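HP0420 homologue (PDB 3LW3) is of unknown function but forms a dimer and adopts a hotdog fold, the fold of many thioesterases and dehydratases that act on acyl thioesters. Local coordinates at residues E14-C19 and A68-N73; K75-S80 and F128-F133. All coordinates share one frame; numbering follows the deposited sequence.

Interaction 1 of 2, residues E14-C19 and A68-N73; sequences EGLLVC and ALCALN
Val18 sets both of its methyl branches against the last turn of helix 57-72, and its short, branched side chain suits a buried place beside helix backbone. CG2 packs on Leu69 CB at 3.9 Å, the two side chains crossing at about a right angle, while CG1 lies 3.8 Å from the Leu69 carbonyl O. Leu16 takes part mainly through one branch. With CG anti to the backbone N (chi1 -176°), its CD1 swings in toward the helix and rests 3.7 Å from Cys70 SG, a sulfur whose polarisable surface packs well against a methyl. Cys19 adds a second sulfur contact, its SG 3.8 Å from Leu69 CD1.

The polar part of the contact gathers around Asn73, the first residue beyond helix 57-72 to leave helical geometry. Its backbone N still lies 2.8 Å from Leu69 O in a hydrogen bond, yet its phi is positive, a conformation that asparagine tolerates better than most residues with a CB. The side-chain amide group sits against the loop backbone from Gly15 to Val18, and Leu17 lays CB and CG beside that amide, the two side chains crossing at about a right angle.

The covalent bond of Cys19 leads out of the subunit: its SG forms a disulfide with Cys50 of the second subunit, and the backbone N of Cys19 is hydrogen-bonded to Glu51 OE2 of that same neighbouring subunit. Within the subunit, strand 29-34 meets Leu16 and Cys70 through Leu30, and Leu16 and Asn73 through Phe33. Val18 and Leu69 both touch Ser77 at the start of strand 77-86, and Leu69 also reaches Ile130 of strand 121-132.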
loop_
_atom_site.group_PDB
_atom_site.type_symbol
_atom_site.label_atom_id
_atom_site.label_comp_id
_atom_site.label_asym_id
_atom_site.label_seq_id
_atom_site.Cartn_x
_atom_site.Cartn_y
_atom_site.Cartn_z
ATOM N N GLU B 14 -21.497 -2.848 -7.999
ATOM C CA GLU B 14 -22.206 -4.057 -8.372
ATOM C C GLU B 14 -21.346 -5.018 -9.223
ATOM O O GLU B 14 -21.315 -6.214 -8.928
ATOM C CB GLU B 14 -23.546 -3.729 -9.070
ATOM C CG GLU B 14 -24.523 -4.916 -9.206
ATOM C CD GLU B 14 -25.205 -5.258 -7.902
ATOM O OE1 GLU B 14 -25.644 -4.317 -7.201
ATOM O OE2 GLU B 14 -25.312 -6.459 -7.574
ATOM N N GLY B 15 -20.644 -4.528 -10.254
ATOM C CA GLY B 15 -19.861 -5.432 -11.102
ATOM C C GLY B 15 -18.399 -5.623 -10.660
ATOM O O GLY B 15 -17.554 -6.220 -11.367
ATOM N N LEU B 16 -18.091 -5.125 -9.469
ATOM C CA LEU B 16 -16.702 -5.183 -8.992
ATOM C C LEU B 16 -16.485 -6.528 -8.293
ATOM O O LEU B 16 -17.168 -6.849 -7.301
ATOM C CB LEU B 16 -16.429 -4.021 -8.062
ATOM C CG LEU B 16 -14.984 -3.969 -7.597
ATOM C CD1 LEU B 16 -14.148 -3.514 -8.754
ATOM C CD2 LEU B 16 -14.878 -3.023 -6.424
ATOM N N LEU B 17 -15.567 -7.323 -8.832
ATOM C CA LEU B 17 -15.294 -8.679 -8.365
ATOM C C LEU B 17 -14.169 -8.780 -7.352
ATOM O O LEU B 17 -14.053 -9.795 -6.658
ATOM C CB LEU B 17 -14.939 -9.572 -9.562
ATOM C CG LEU B 17 -15.960 -9.623 -10.714
ATOM C CD1 LEU B 17 -15.650 -10.816 -11.617
ATOM C CD2 LEU B 17 -17.368 -9.670 -10.157
ATOM N N VAL B 18 -13.319 -7.757 -7.273
ATOM C CA VAL B 18 -12.113 -7.825 -6.459
ATOM C C VAL B 18 -12.278 -7.069 -5.129
ATOM O O VAL B 18 -13.069 -6.146 -5.015
ATOM C CB VAL B 18 -10.897 -7.319 -7.300
ATOM C CG1 VAL B 18 -11.018 -5.829 -7.523
ATOM C CG2 VAL B 18 -9.568 -7.756 -6.684
ATOM N N CYS B 19 -11.509 -7.472 -4.123
ATOM C CA CYS B 19 -11.528 -6.834 -2.809
ATOM C C CYS B 19 -12.929 -6.632 -2.238
ATOM O O CYS B 19 -13.307 -5.550 -1.810
ATOM C CB CYS B 19 -10.730 -5.528 -2.804
ATOM S SG CYS B 19 -8.884 -5.819 -2.885
ATOM N N ALA B 68 -5.207 -0.509 -9.165
ATOM C CA ALA B 68 -4.555 -1.570 -9.960
ATOM C C ALA B 68 -5.439 -2.836 -9.995
ATOM O O ALA B 68 -5.730 -3.360 -11.059
ATOM C CB ALA B 68 -3.186 -1.875 -9.392
ATOM N N LEU B 69 -5.889 -3.311 -8.833
ATOM C CA LEU B 69 -6.759 -4.508 -8.759
ATOM C C LEU B 69 -8.063 -4.283 -9.536
ATOM O O LEU B 69 -8.515 -5.172 -10.241
ATOM C CB LEU B 69 -7.003 -4.911 -7.307
ATOM C CG LEU B 69 -5.766 -5.550 -6.665
ATOM C CD1 LEU B 69 -5.762 -5.608 -5.086
ATOM C CD2 LEU B 69 -5.618 -6.961 -7.248
ATOM N N CYS B 70 -8.660 -3.095 -9.422
ATOM C CA CYS B 70 -9.900 -2.804 -10.134
ATOM C C CYS B 70 -9.766 -2.768 -11.670
ATOM O O CYS B 70 -10.720 -3.096 -12.398
ATOM C CB CYS B 70 -10.502 -1.495 -9.640
ATOM S SG CYS B 70 -11.093 -1.537 -7.960
ATOM N N ALA B 71 -8.605 -2.400 -12.173
ATOM C CA ALA B 71 -8.382 -2.358 -13.614
ATOM C C ALA B 71 -8.481 -3.753 -14.243
ATOM O O ALA B 71 -8.958 -3.884 -15.377
ATOM C CB ALA B 71 -6.964 -1.756 -13.925
ATOM N N LEU B 72 -7.981 -4.750 -13.523
ATOM C CA LEU B 72 -8.047 -6.147 -13.983
ATOM C C LEU B 72 -9.385 -6.800 -13.569
ATOM O O LEU B 72 -9.987 -7.561 -14.344
ATOM C CB LEU B 72 -6.872 -6.948 -13.428
ATOM C CG LEU B 72 -6.845 -8.413 -13.822
ATOM C CD1 LEU B 72 -6.754 -8.450 -15.319
ATOM C CD2 LEU B 72 -5.654 -9.026 -13.153
ATOM N N ASN B 73 -9.858 -6.481 -12.363
ATOM C CA ASN B 73 -11.159 -6.899 -11.853
ATOM C C ASN B 73 -11.403 -8.416 -11.936
ATOM O O ASN B 73 -12.428 -8.847 -12.428
ATOM C CB ASN B 73 -12.304 -6.140 -12.554
ATOM C CG ASN B 73 -13.652 -6.334 -11.867
ATOM O OD1 ASN B 73 -14.694 -6.288 -12.526
ATOM N ND2 ASN B 73 -13.644 -6.602 -10.573
#

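Interaction 2 of 2, residues K75-S80 and F128-F133; sequences KNSLIS and FEILVF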
loop_
_atom_site.group_PDB
_atom_site.type_symbol
_atom_site.label_atom_id
_atom_site.label_comp_id
_atom_site.label_asym_id
_atom_site.label_seq_id
_atom_site.Cartn_x
_atom_site.Cartn_y
_atom_site.Cartn_z
ATOM N N LYS B 75 -11.645 -12.095 -9.789
ATOM C CA LYS B 75 -11.942 -12.738 -8.509
ATOM C C LYS B 75 -10.677 -13.139 -7.713
ATOM O O LYS B 75 -10.308 -12.514 -6.681
ATOM C CB LYS B 75 -12.823 -13.973 -8.811
ATOM C CG LYS B 75 -13.451 -14.708 -7.597
ATOM C CD LYS B 75 -14.353 -15.902 -8.050
ATOM C CE LYS B 75 -14.496 -16.983 -6.943
ATOM N NZ LYS B 75 -15.587 -17.988 -7.201
ATOM N N ASN B 76 -10.004 -14.166 -8.184
ATOM C CA ASN B 76 -8.918 -14.736 -7.404
ATOM C C ASN B 76 -7.570 -14.117 -7.766
ATOM O O ASN B 76 -6.693 -14.792 -8.254
ATOM C CB ASN B 76 -8.900 -16.252 -7.610
ATOM C CG ASN B 76 -10.223 -16.916 -7.201
ATOM O OD1 ASN B 76 -10.758 -16.630 -6.123
ATOM N ND2 ASN B 76 -10.763 -17.801 -8.072
ATOM N N SER B 77 -7.400 -12.833 -7.477
ATOM C CA SER B 77 -6.163 -12.138 -7.837
ATOM C C SER B 77 -5.459 -11.551 -6.612
ATOM O O SER B 77 -6.120 -11.159 -5.628
ATOM C CB SER B 77 -6.439 -11.045 -8.876
ATOM O OG SER B 77 -7.271 -9.996 -8.370
ATOM N N LEU B 78 -4.135 -11.480 -6.698
ATOM C CA LEU B 78 -3.268 -10.927 -5.658
ATOM C C LEU B 78 -2.237 -10.035 -6.297
ATOM O O LEU B 78 -1.648 -10.378 -7.322
ATOM C CB LEU B 78 -2.479 -12.038 -4.944
ATOM C CG LEU B 78 -3.234 -12.995 -4.035
ATOM C CD1 LEU B 78 -2.314 -14.129 -3.563
ATOM C CD2 LEU B 78 -3.820 -12.280 -2.837
ATOM N N ILE B 79 -1.919 -8.933 -5.628
ATOM C CA ILE B 79 -0.713 -8.200 -5.979
ATOM C C ILE B 79 0.515 -8.961 -5.475
ATOM O O ILE B 79 0.633 -9.260 -4.277
ATOM C CB ILE B 79 -0.727 -6.752 -5.380
ATOM C CG1 ILE B 79 -1.914 -5.945 -5.966
ATOM C CG2 ILE B 79 0.626 -6.094 -5.577
ATOM C CD1 ILE B 79 -2.124 -4.638 -5.258
ATOM N N SER B 80 1.413 -9.266 -6.397
ATOM C CA SER B 80 2.662 -9.991 -6.089
ATOM C C SER B 80 3.889 -9.100 -5.926
ATOM O O SER B 80 4.852 -9.466 -5.227
ATOM C CB SER B 80 2.957 -11.066 -7.155
ATOM O OG SER B 80 2.970 -10.495 -8.451
ATOM N N PHE B 128 2.395 -2.346 -10.999
ATOM C CA PHE B 128 1.989 -3.418 -10.094
ATOM C C PHE B 128 1.938 -4.722 -10.890
ATOM O O PHE B 128 1.466 -4.733 -12.021
ATOM C CB PHE B 128 0.600 -3.142 -9.512
ATOM C CG PHE B 128 0.572 -1.922 -8.633
ATOM C CD1 PHE B 128 0.629 -2.051 -7.266
ATOM C CD2 PHE B 128 0.580 -0.638 -9.210
ATOM C CE1 PHE B 128 0.670 -0.913 -6.456
ATOM C CE2 PHE B 128 0.608 0.492 -8.426
ATOM C CZ PHE B 128 0.691 0.353 -7.044
ATOM N N GLU B 129 2.386 -5.805 -10.294
ATOM C CA GLU B 129 2.275 -7.107 -10.932
ATOM C C GLU B 129 1.184 -7.825 -10.144
ATOM O O GLU B 129 1.187 -7.794 -8.893
ATOM C CB GLU B 129 3.586 -7.885 -10.873
ATOM C CG GLU B 129 4.797 -7.088 -11.342
ATOM C CD GLU B 129 4.782 -6.758 -12.816
ATOM O OE1 GLU B 129 4.200 -7.574 -13.569
ATOM O OE2 GLU B 129 5.350 -5.684 -13.223
ATOM N N ILE B 130 0.243 -8.446 -10.866
ATOM C CA ILE B 130 -0.878 -9.120 -10.273
ATOM C C ILE B 130 -0.914 -10.550 -10.746
ATOM O O ILE B 130 -0.756 -10.780 -11.935
ATOM C CB ILE B 130 -2.231 -8.407 -10.579
ATOM C CG1 ILE B 130 -2.243 -6.968 -9.971
ATOM C CG2 ILE B 130 -3.386 -9.291 -10.128
ATOM C CD1 ILE B 130 -3.412 -6.113 -10.425
ATOM N N LEU B 131 -1.064 -11.496 -9.815
ATOM C CA LEU B 131 -1.199 -12.931 -10.145
ATOM C C LEU B 131 -2.673 -13.376 -10.052
ATOM O O LEU B 131 -3.411 -12.941 -9.144
ATOM C CB LEU B 131 -0.356 -13.807 -9.212
ATOM C CG LEU B 131 1.152 -13.586 -9.128
ATOM C CD1 LEU B 131 1.793 -14.647 -8.243
ATOM C CD2 LEU B 131 1.815 -13.525 -10.518
ATOM N N VAL B 132 -3.100 -14.247 -10.971
ATOM C CA VAL B 132 -4.471 -14.720 -10.953
ATOM C C VAL B 132 -4.428 -16.222 -10.773
ATOM O O VAL B 132 -3.663 -16.896 -11.442
ATOM C CB VAL B 132 -5.218 -14.344 -12.236
ATOM C CG1 VAL B 132 -6.616 -14.924 -12.219
ATOM C CG2 VAL B 132 -5.277 -12.809 -12.396
ATOM N N PHE B 133 -5.218 -16.726 -9.836
ATOM C CA PHE B 133 -5.285 -18.157 -9.526
ATOM C C PHE B 133 -6.610 -18.766 -9.953
ATOM O O PHE B 133 -7.621 -18.058 -10.049
ATOM C CB PHE B 133 -5.135 -18.356 -8.026
ATOM C CG PHE B 133 -3.941 -17.681 -7.471
ATOM C CD1 PHE B 133 -3.995 -16.335 -7.137
ATOM C CD2 PHE B 133 -2.750 -18.370 -7.335
ATOM C CE1 PHE B 133 -2.861 -15.689 -6.652
ATOM C CE2 PHE B 133 -1.609 -17.745 -6.849
ATOM C CZ PHE B 133 -1.664 -16.397 -6.492
#
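Ile79 and Ile130 face each other as a non-hydrogen-bonded antiparallel pair, their side chains crossing obliquely with CG1 to CG1 at 4.1 Å, on the face of the sheet turned to helix 57-72. This is the tightly packed, buried side, which suits branched isoleucines. Ile130 CG2, anti to the backbone N, is the branch placed against Ser77, 3.7 Å from its CB. The small serine lets Leu69 of the helix pack close by; its hydroxyl is satisfied by the carbonyl of Lys74. Phe128 extends this surface toward Ala64 and Ser65.

Leu78 and Leu131 exchange a reciprocal backbone pair, Leu78 N to Leu131 O at 2.9 Å and Leu131 N to Leu78 O at 2.8 Å. The bond from Phe133 N to Asn76 O is nearly straight (173°), while Ser80 N to Glu129 O, at 2.9 Å, is more bent (157°).

The other face is less buried: Leu78 and Leu131 are partly exposed and Phe133 is exposed, although Val54 of the second subunit packs on Leu78. Leu78 CD1 meets Phe133 CE1 at 3.5 Å, the side chains crossing at about a right angle. Glu129 turns its carboxylate away to Thr111.

Strand 77-86 thus pairs with strand 121-132 at the outermost position of the sheet within this chain, where Ser80 makes backbone hydrogen bonds to the second subunit, in the antiparallel sheet that wraps the helix of a hotdog fold.

Helix 57-72 runs into strand 77-86 after a short turn, so interaction 1 at the helix end and interaction 2 at the strand start adjoin, their centres about 11 Å apart. They share a buried seam: Leu69 CD1 lies 3.8 Å from Ile79 CD1, and Val18 CG2 and Leu69 CD2 each come to 3.6 Å from Ser77 OG. The Ala68 carbonyl O also meets Ile130 CD1 at 3.7 Å. Both contacts reach the second subunit, so the dimer is joined covalently at the loop of interaction 1 and by strand backbone at interaction 2, where Ile79 also packs on Leu86 of that subunit. Together they join loop, helix and sheet beside the dimer interface.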